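Local coordinates for ABC sugar transporter, periplasmic sugar binding protein (Legionella pneumophila subsp. pneumophila, PDB 3ROT), which probably binds a carbohydrate in the periplasm as the solute-binding component of an ABC sugar transporter, at residues Lys49-Gln52 and Phe53-Ala57; Pro172-Val175 and Gln176-Lys180; Gln257-Leu260 and Met261-Gln265. All coordinates share one frame; numbering follows the deposited sequence.

All three contacts are local, each made between residues three or four apart on a single helix. None closes a long loop, and none nests in or crosses another. Following the chain from the N terminus, interaction 1 comes first, on helix 47-59 beside strands 5-9 and 64-67 of the first lobe's sheet. Interaction 2 lies at the start of helix 172-185, in the lobe built on the sheet of strands 132-137 and 162-167, and it faces the second subunit. Interaction 3 ends helix 247-264, after the chain has returned to the first lobe. Interactions 2 and 3 lie on opposite sides of the chain's centre, with centres about 46 Å apart.

Interaction 1 of 3, residues Lys49-Gln52 and Phe53-Ala57; sequences KQVQ and FIESA
Lys49 and Phe53 meet one helical turn apart. The aliphatic part of the lysine crosses the far end of the phenyl ring, with Lys49 CG 3.5 Å from Phe53 CE2. Lys49 CE then comes to 3.8 Å from Phe53 CZ. The lysine reaches there because its CG stands opposite the backbone N (chi1 -176°) and the chain bends at chi2 (55°). At another point of the ring, the edge near CD2 lies close to Gln50 CA. One residue further along, Ile54 packs on Gln50, four residues before it, with Ile54 CD1 4.1 Å from Gln50 CG.

Beneath these side chains runs the backbone ladder of the helix. Phe53 N donates to Lys49 O at 2.9 Å, and the amides of Ile54, Glu55 and Ser56 donate to the carbonyls of Gln50, Val51 and Gln52. The Ser56 hydroxyl folds back over this ladder. Ser56 OG is 3.1 Å from Gln52 O and 3.0 Å from Phe53 O, so both carbonyl oxygens are near the hydroxyl.

Further out, Gln50 NE2 donates to Thr68 OG1, and Glu55 forms a salt bridge to Arg81 and a hydrogen bond to Ser78, which ties this helix to helix 76-85. Gln50, Phe53 and Ile54 all touch Ile9 of strand 5-9. The arrangement is that of a helix lying on a parallel sheet, as in the Rossmann-like lobes of periplasmic binding proteins.

Interaction 2 of 3, residues Pro172-Val175 and Gln176-Lys180; sequences PNQV and QSRVK
Gln174 lies alongside Arg178, and both side chains point the same way. Gln174 CB sits over one face of the guanidinium, toward its rim. This is an i to i+4 pairing in the first turns of helix 172-185. The helix flanks the parallel sheet of the second lobe of a periplasmic binding protein. In the arginine, chi2 and chi3 are both fully anti (179° and -179°), so the chain stretches straight back along Gln174. This brings Arg178 NH2 to 3.7 Å from both Gln174 OE1 and Gln174 NE2. The amide and guanidinium planes are 46° apart. Arg178 NH1 is bonded to Asp167 O, just where the preceding strand ends.

A second pair follows one residue on: Val175 and Val179 lie side by side and point the same way, though the position of Val179 CG2 is less certain. Gln176 is buried, and its NE2 donates to both Pro202 O and Gln205 OE1. Its CG is 3.2 Å from Pro172 O, next to the backbone bond from Gln176 N to that oxygen.

Another face meets the second subunit, where Asn173 OD1 accepts from Lys26 of that chain. Ser177 grips the backbone carbonyl of Asn173 twice. Ser177 N at 3.0 Å and Ser177 OG at 2.9 Å reach Asn173 O from opposite faces of the carbonyl plane.

Interaction 3 of 3, residues Gln257-Leu260 and Met261-Gln265; sequences QLVL and MNRYQ
Arg263 N donates to Val259 O at 2.9 Å in a nearly straight bond (173° at the hydrogen). The side chains of this pair follow the same line. Val259 CG1 lies 3.5 Å above one face of the Arg263 guanidinium, toward its rim, and is 3.6 Å from Arg263 NE. The arginine runs extended alongside the valine, so that the methyl lies over its guanidinium, and its NH2 ends on Leu32 O.

Leu260 and Tyr264 form the next pair. Leu260 CD2 comes in at the ring edge, in its plane, 3.5 Å from Tyr264 CE2. One ring face is covered by Arg263 CB. Tyr264 N bonds to Leu260 O at 2.9 Å, but from above the carbonyl plane, 39° out of it.

Asn262 ND2 donates to Tyr6 OH and to Ser63 O. Met261, a selenomethionine, packs with Gln257 against Pro268, while Leu258 touches Ile90 and Tyr6, in strands 89-92 and 5-9. Gln265 leaves the helix with positive phi (58°). Here helix 247-264 ends against the sheet of the first lobe, as in a two-lobed periplasmic binding protein.

Interaction 1 of 3, residues Lys49-Gln52 and Phe53-Ala57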
loop_
_atom_site.group_PDB
_atom_site.type_symbol
_atom_site.label_atom_id
_atom_site.label_comp_id
_atom_site.label_asym_id
_atom_site.label_seq_id
_atom_site.Cartn_x
_atom_site.Cartn_y
_atom_site.Cartn_z
ATOM N N LYS A 49 16.114 6.019 9.938
ATOM C CA LYS A 49 15.184 7.142 9.925
ATOM C C LYS A 49 14.405 7.163 11.243
ATOM O O LYS A 49 14.237 8.218 11.866
ATOM C CB LYS A 49 14.216 7.004 8.756
ATOM C CG LYS A 49 13.275 8.171 8.591
ATOM C CD LYS A 49 14.040 9.478 8.486
ATOM C CE LYS A 49 13.221 10.523 7.754
ATOM N NZ LYS A 49 12.870 10.044 6.379
ATOM N N GLN A 50 13.933 5.993 11.665
ATOM C CA GLN A 50 13.192 5.889 12.917
ATOM C C GLN A 50 14.078 6.294 14.090
ATOM O O GLN A 50 13.616 6.948 15.022
ATOM C CB GLN A 50 12.667 4.459 13.130
ATOM C CG GLN A 50 12.184 4.206 14.561
ATOM C CD GLN A 50 11.482 2.873 14.738
ATOM O OE1 GLN A 50 11.782 1.901 14.048
ATOM N NE2 GLN A 50 10.550 2.818 15.687
ATOM N N VAL A 51 15.349 5.900 14.046
ATOM C CA VAL A 51 16.282 6.247 15.110
ATOM C C VAL A 51 16.396 7.769 15.194
ATOM O O VAL A 51 16.412 8.341 16.284
ATOM C CB VAL A 51 17.685 5.628 14.863
ATOM C CG1 VAL A 51 18.710 6.261 15.796
ATOM C CG2 VAL A 51 17.634 4.124 15.096
ATOM N N GLN A 52 16.463 8.425 14.043
ATOM C CA GLN A 52 16.553 9.877 14.023
ATOM C C GLN A 52 15.267 10.479 14.597
ATOM O O GLN A 52 15.310 11.455 15.345
ATOM C CB GLN A 52 16.794 10.369 12.595
ATOM C CG GLN A 52 16.940 11.875 12.482
ATOM C CD GLN A 52 17.844 12.452 13.557
ATOM O OE1 GLN A 52 18.952 11.955 13.791
ATOM N NE2 GLN A 52 17.380 13.511 14.214
ATOM N N PHE A 53 14.122 9.894 14.247
ATOM C CA PHE A 53 12.841 10.371 14.772
ATOM C C PHE A 53 12.849 10.359 16.307
ATOM O O PHE A 53 12.484 11.344 16.955
ATOM C CB PHE A 53 11.691 9.495 14.273
ATOM C CG PHE A 53 11.250 9.802 12.869
ATOM C CD1 PHE A 53 10.961 11.109 12.486
ATOM C CD2 PHE A 53 11.081 8.779 11.942
ATOM C CE1 PHE A 53 10.506 11.392 11.198
ATOM C CE2 PHE A 53 10.629 9.052 10.656
ATOM C CZ PHE A 53 10.339 10.363 10.283
ATOM N N ILE A 54 13.255 9.229 16.882
ATOM C CA ILE A 54 13.323 9.068 18.328
ATOM C C ILE A 54 14.271 10.093 18.934
ATOM O O ILE A 54 13.995 10.675 19.980
ATOM C CB ILE A 54 13.833 7.655 18.706
ATOM C CG1 ILE A 54 12.815 6.602 18.264
ATOM C CG2 ILE A 54 14.089 7.575 20.197
ATOM C CD1 ILE A 54 13.281 5.183 18.436
ATOM N N GLU A 55 15.398 10.292 18.262
ATOM C CA GLU A 55 16.419 11.227 18.706
ATOM C C GLU A 55 15.881 12.663 18.723
ATOM O O GLU A 55 16.035 13.380 19.710
ATOM C CB GLU A 55 17.633 11.114 17.781
ATOM C CG GLU A 55 18.976 11.020 18.489
ATOM C CD GLU A 55 19.029 9.916 19.531
ATOM O OE1 GLU A 55 18.514 10.122 20.647
ATOM O OE2 GLU A 55 19.578 8.837 19.235
ATOM N N SER A 56 15.245 13.085 17.637
ATOM C CA SER A 56 14.705 14.437 17.592
ATOM C C SER A 56 13.549 14.587 18.574
ATOM O O SER A 56 13.320 15.668 19.103
ATOM C CB SER A 56 14.257 14.805 16.170
ATOM O OG SER A 56 13.342 13.864 15.641
ATOM N N ALA A 57 12.823 13.504 18.826
ATOM C CA ALA A 57 11.715 13.559 19.770
ATOM C C ALA A 57 12.265 13.822 21.170
ATOM O O ALA A 57 11.729 14.649 21.908
ATOM C CB ALA A 57 10.936 12.249 19.750
#

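Interaction 2 of 3, residues Pro172-Val175 and Gln176-Lys180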
loop_
_atom_site.group_PDB
_atom_site.type_symbol
_atom_site.label_atom_id
_atom_site.label_comp_id
_atom_site.label_asym_id
_atom_site.label_seq_id
_atom_site.Cartn_x
_atom_site.Cartn_y
_atom_site.Cartn_z
ATOM N N PRO A 172 5.337 -5.255 -4.346
ATOM C CA PRO A 172 4.304 -6.173 -4.845
ATOM C C PRO A 172 4.737 -7.059 -6.019
ATOM O O PRO A 172 4.478 -8.263 -6.030
ATOM C CB PRO A 172 3.163 -5.231 -5.222
ATOM C CG PRO A 172 3.320 -4.104 -4.247
ATOM C CD PRO A 172 4.819 -3.879 -4.262
ATOM N N ASN A 173 5.393 -6.457 -7.004
ATOM C CA ASN A 173 5.850 -7.194 -8.176
ATOM C C ASN A 173 6.867 -8.272 -7.809
ATOM O O ASN A 173 6.815 -9.382 -8.322
ATOM C CB ASN A 173 6.459 -6.225 -9.197
ATOM C CG ASN A 173 6.849 -6.910 -10.496
ATOM O OD1 ASN A 173 6.017 -7.532 -11.166
ATOM N ND2 ASN A 173 8.121 -6.795 -10.861
ATOM N N GLN A 174 7.796 -7.946 -6.917
ATOM C CA GLN A 174 8.796 -8.921 -6.521
ATOM C C GLN A 174 8.206 -10.061 -5.703
ATOM O O GLN A 174 8.584 -11.216 -5.889
ATOM C CB GLN A 174 9.919 -8.247 -5.743
ATOM C CG GLN A 174 10.683 -7.225 -6.563
ATOM C CD GLN A 174 12.005 -6.852 -5.934
ATOM O OE1 GLN A 174 12.061 -6.424 -4.781
ATOM N NE2 GLN A 174 13.084 -7.012 -6.693
ATOM N N VAL A 175 7.280 -9.743 -4.802
ATOM C CA VAL A 175 6.649 -10.779 -3.984
ATOM C C VAL A 175 5.982 -11.810 -4.898
ATOM O O VAL A 175 6.139 -13.021 -4.718
ATOM C CB VAL A 175 5.576 -10.185 -3.037
ATOM C CG1 VAL A 175 4.874 -11.300 -2.292
ATOM C CG2 VAL A 175 6.221 -9.208 -2.052
ATOM N N GLN A 176 5.236 -11.327 -5.884
ATOM C CA GLN A 176 4.562 -12.225 -6.816
ATOM C C GLN A 176 5.568 -13.062 -7.610
ATOM O O GLN A 176 5.419 -14.278 -7.743
ATOM C CB GLN A 176 3.693 -11.424 -7.776
ATOM C CG GLN A 176 2.615 -10.606 -7.095
ATOM C CD GLN A 176 1.726 -9.898 -8.092
ATOM O OE1 GLN A 176 2.194 -9.441 -9.129
ATOM N NE2 GLN A 176 0.438 -9.793 -7.779
ATOM N N SER A 177 6.602 -12.402 -8.119
ATOM C CA SER A 177 7.633 -13.074 -8.897
ATOM C C SER A 177 8.264 -14.229 -8.143
ATOM O O SER A 177 8.259 -15.370 -8.613
ATOM C CB SER A 177 8.715 -12.077 -9.293
ATOM O OG SER A 177 8.183 -11.089 -10.155
ATOM N N ARG A 178 8.785 -13.920 -6.963
ATOM C CA ARG A 178 9.445 -14.897 -6.119
ATOM C C ARG A 178 8.537 -16.039 -5.677
ATOM O O ARG A 178 8.993 -17.174 -5.535
ATOM C CB ARG A 178 10.068 -14.185 -4.916
ATOM C CG ARG A 178 11.054 -13.078 -5.325
ATOM C CD ARG A 178 11.656 -12.356 -4.126
ATOM N NE ARG A 178 12.569 -11.284 -4.534
ATOM C CZ ARG A 178 13.169 -10.441 -3.696
ATOM N NH1 ARG A 178 12.968 -10.526 -2.388
ATOM N NH2 ARG A 178 13.975 -9.502 -4.169
ATOM N N VAL A 179 7.257 -15.751 -5.471
ATOM C CA VAL A 179 6.306 -16.783 -5.070
ATOM C C VAL A 179 6.038 -17.725 -6.235
ATOM O O VAL A 179 6.041 -18.943 -6.074
ATOM C CB VAL A 179 4.977 -16.169 -4.605
ATOM C CG1 VAL A 179 3.952 -17.266 -4.338
ATOM C CG2 VAL A 179 5.205 -15.351 -3.348
ATOM N N LYS A 180 5.808 -17.155 -7.410
ATOM C CA LYS A 180 5.544 -17.959 -8.598
ATOM C C LYS A 180 6.735 -18.853 -8.918
ATOM O O LYS A 180 6.560 -20.017 -9.258
ATOM C CB LYS A 180 5.223 -17.048 -9.779
ATOM C CG LYS A 180 3.933 -16.281 -9.574
ATOM C CD LYS A 180 3.746 -15.153 -10.571
ATOM C CE LYS A 180 3.499 -15.669 -11.972
ATOM N NZ LYS A 180 3.163 -14.537 -12.873
#

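Interaction 3 of 3, residues Gln257-Leu260 and Met261-Gln265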
loop_
_atom_site.group_PDB
_atom_site.type_symbol
_atom_site.label_atom_id
_atom_site.label_comp_id
_atom_site.label_asym_id
_atom_site.label_seq_id
_atom_site.Cartn_x
_atom_site.Cartn_y
_atom_site.Cartn_z
ATOM N N GLN A 257 -1.706 4.523 29.076
ATOM C CA GLN A 257 -0.789 4.254 30.181
ATOM C C GLN A 257 0.246 5.357 30.353
ATOM O O GLN A 257 0.594 5.716 31.484
ATOM C CB GLN A 257 -0.065 2.915 29.992
ATOM C CG GLN A 257 -0.979 1.694 30.019
ATOM C CD GLN A 257 -0.298 0.469 30.607
ATOM O OE1 GLN A 257 -0.199 0.321 31.827
ATOM N NE2 GLN A 257 0.188 -0.410 29.737
ATOM N N LEU A 258 0.750 5.888 29.242
ATOM C CA LEU A 258 1.742 6.944 29.324
ATOM C C LEU A 258 1.151 8.130 30.064
ATOM O O LEU A 258 1.826 8.747 30.882
ATOM C CB LEU A 258 2.208 7.371 27.924
ATOM C CG LEU A 258 3.233 6.469 27.227
ATOM C CD1 LEU A 258 3.469 6.960 25.809
ATOM C CD2 LEU A 258 4.536 6.463 28.020
ATOM N N VAL A 259 -0.116 8.430 29.787
ATOM C CA VAL A 259 -0.798 9.551 30.423
ATOM C C VAL A 259 -1.101 9.291 31.898
ATOM O O VAL A 259 -0.806 10.135 32.744
ATOM C CB VAL A 259 -2.118 9.899 29.689
ATOM C CG1 VAL A 259 -2.882 10.987 30.456
ATOM C CG2 VAL A 259 -1.814 10.369 28.272
ATOM N N LEU A 260 -1.681 8.129 32.204
ATOM C CA LEU A 260 -2.007 7.770 33.584
ATOM C C LEU A 260 -0.743 7.828 34.432
ATOM O O LEU A 260 -0.778 8.134 35.621
ATOM C CB LEU A 260 -2.603 6.357 33.653
ATOM C CG LEU A 260 -3.996 6.135 33.050
ATOM C CD1 LEU A 260 -4.344 4.645 33.082
ATOM C CD2 LEU A 260 -5.024 6.940 33.819
HETATM N N MSE A 261 0.377 7.525 33.797
HETATM C CA MSE A 261 1.657 7.532 34.473
HETATM C C MSE A 261 2.050 8.957 34.878
HETATM O O MSE A 261 2.488 9.189 36.002
HETATM C CB MSE A 261 2.712 6.925 33.552
HETATM C CG MSE A 261 4.092 6.881 34.140
HETATM SE SE MSE A 261 5.386 6.241 32.853
HETATM C CE MSE A 261 6.695 5.612 34.137
ATOM N N ASN A 262 1.878 9.907 33.966
ATOM C CA ASN A 262 2.226 11.293 34.254
ATOM C C ASN A 262 1.232 12.001 35.173
ATOM O O ASN A 262 1.634 12.744 36.061
ATOM C CB ASN A 262 2.370 12.090 32.952
ATOM C CG ASN A 262 3.567 11.645 32.127
ATOM O OD1 ASN A 262 4.680 11.526 32.642
ATOM N ND2 ASN A 262 3.346 11.410 30.843
ATOM N N ARG A 263 -0.057 11.767 34.965
ATOM C CA ARG A 263 -1.092 12.410 35.773
ATOM C C ARG A 263 -1.330 11.825 37.158
ATOM O O ARG A 263 -1.730 12.547 38.074
ATOM C CB ARG A 263 -2.434 12.387 35.040
ATOM C CG ARG A 263 -2.555 13.377 33.920
ATOM C CD ARG A 263 -3.886 13.221 33.218
ATOM N NE ARG A 263 -3.959 14.070 32.033
ATOM C CZ ARG A 263 -4.945 14.027 31.147
ATOM N NH1 ARG A 263 -5.950 13.172 31.307
ATOM N NH2 ARG A 263 -4.931 14.851 30.109
ATOM N N TYR A 264 -1.091 10.526 37.314
ATOM C CA TYR A 264 -1.375 9.882 38.584
ATOM C C TYR A 264 -0.245 9.141 39.288
ATOM O O TYR A 264 -0.470 8.493 40.308
ATOM C CB TYR A 264 -2.563 8.948 38.386
ATOM C CG TYR A 264 -3.731 9.619 37.702
ATOM C CD1 TYR A 264 -4.305 10.770 38.240
ATOM C CD2 TYR A 264 -4.270 9.103 36.520
ATOM C CE1 TYR A 264 -5.386 11.389 37.623
ATOM C CE2 TYR A 264 -5.349 9.713 35.894
ATOM C CZ TYR A 264 -5.903 10.856 36.454
ATOM O OH TYR A 264 -6.981 11.457 35.857
ATOM N N GLN A 265 0.966 9.248 38.756
ATOM C CA GLN A 265 2.125 8.607 39.360
ATOM C C GLN A 265 1.950 7.093 39.478
ATOM O O GLN A 265 2.308 6.481 40.487
ATOM C CB GLN A 265 2.401 9.216 40.741
ATOM C CG GLN A 265 2.759 10.714 40.730
ATOM C CD GLN A 265 1.579 11.618 40.386
ATOM O OE1 GLN A 265 0.530 11.576 41.038
ATOM N NE2 GLN A 265 1.752 12.450 39.362
#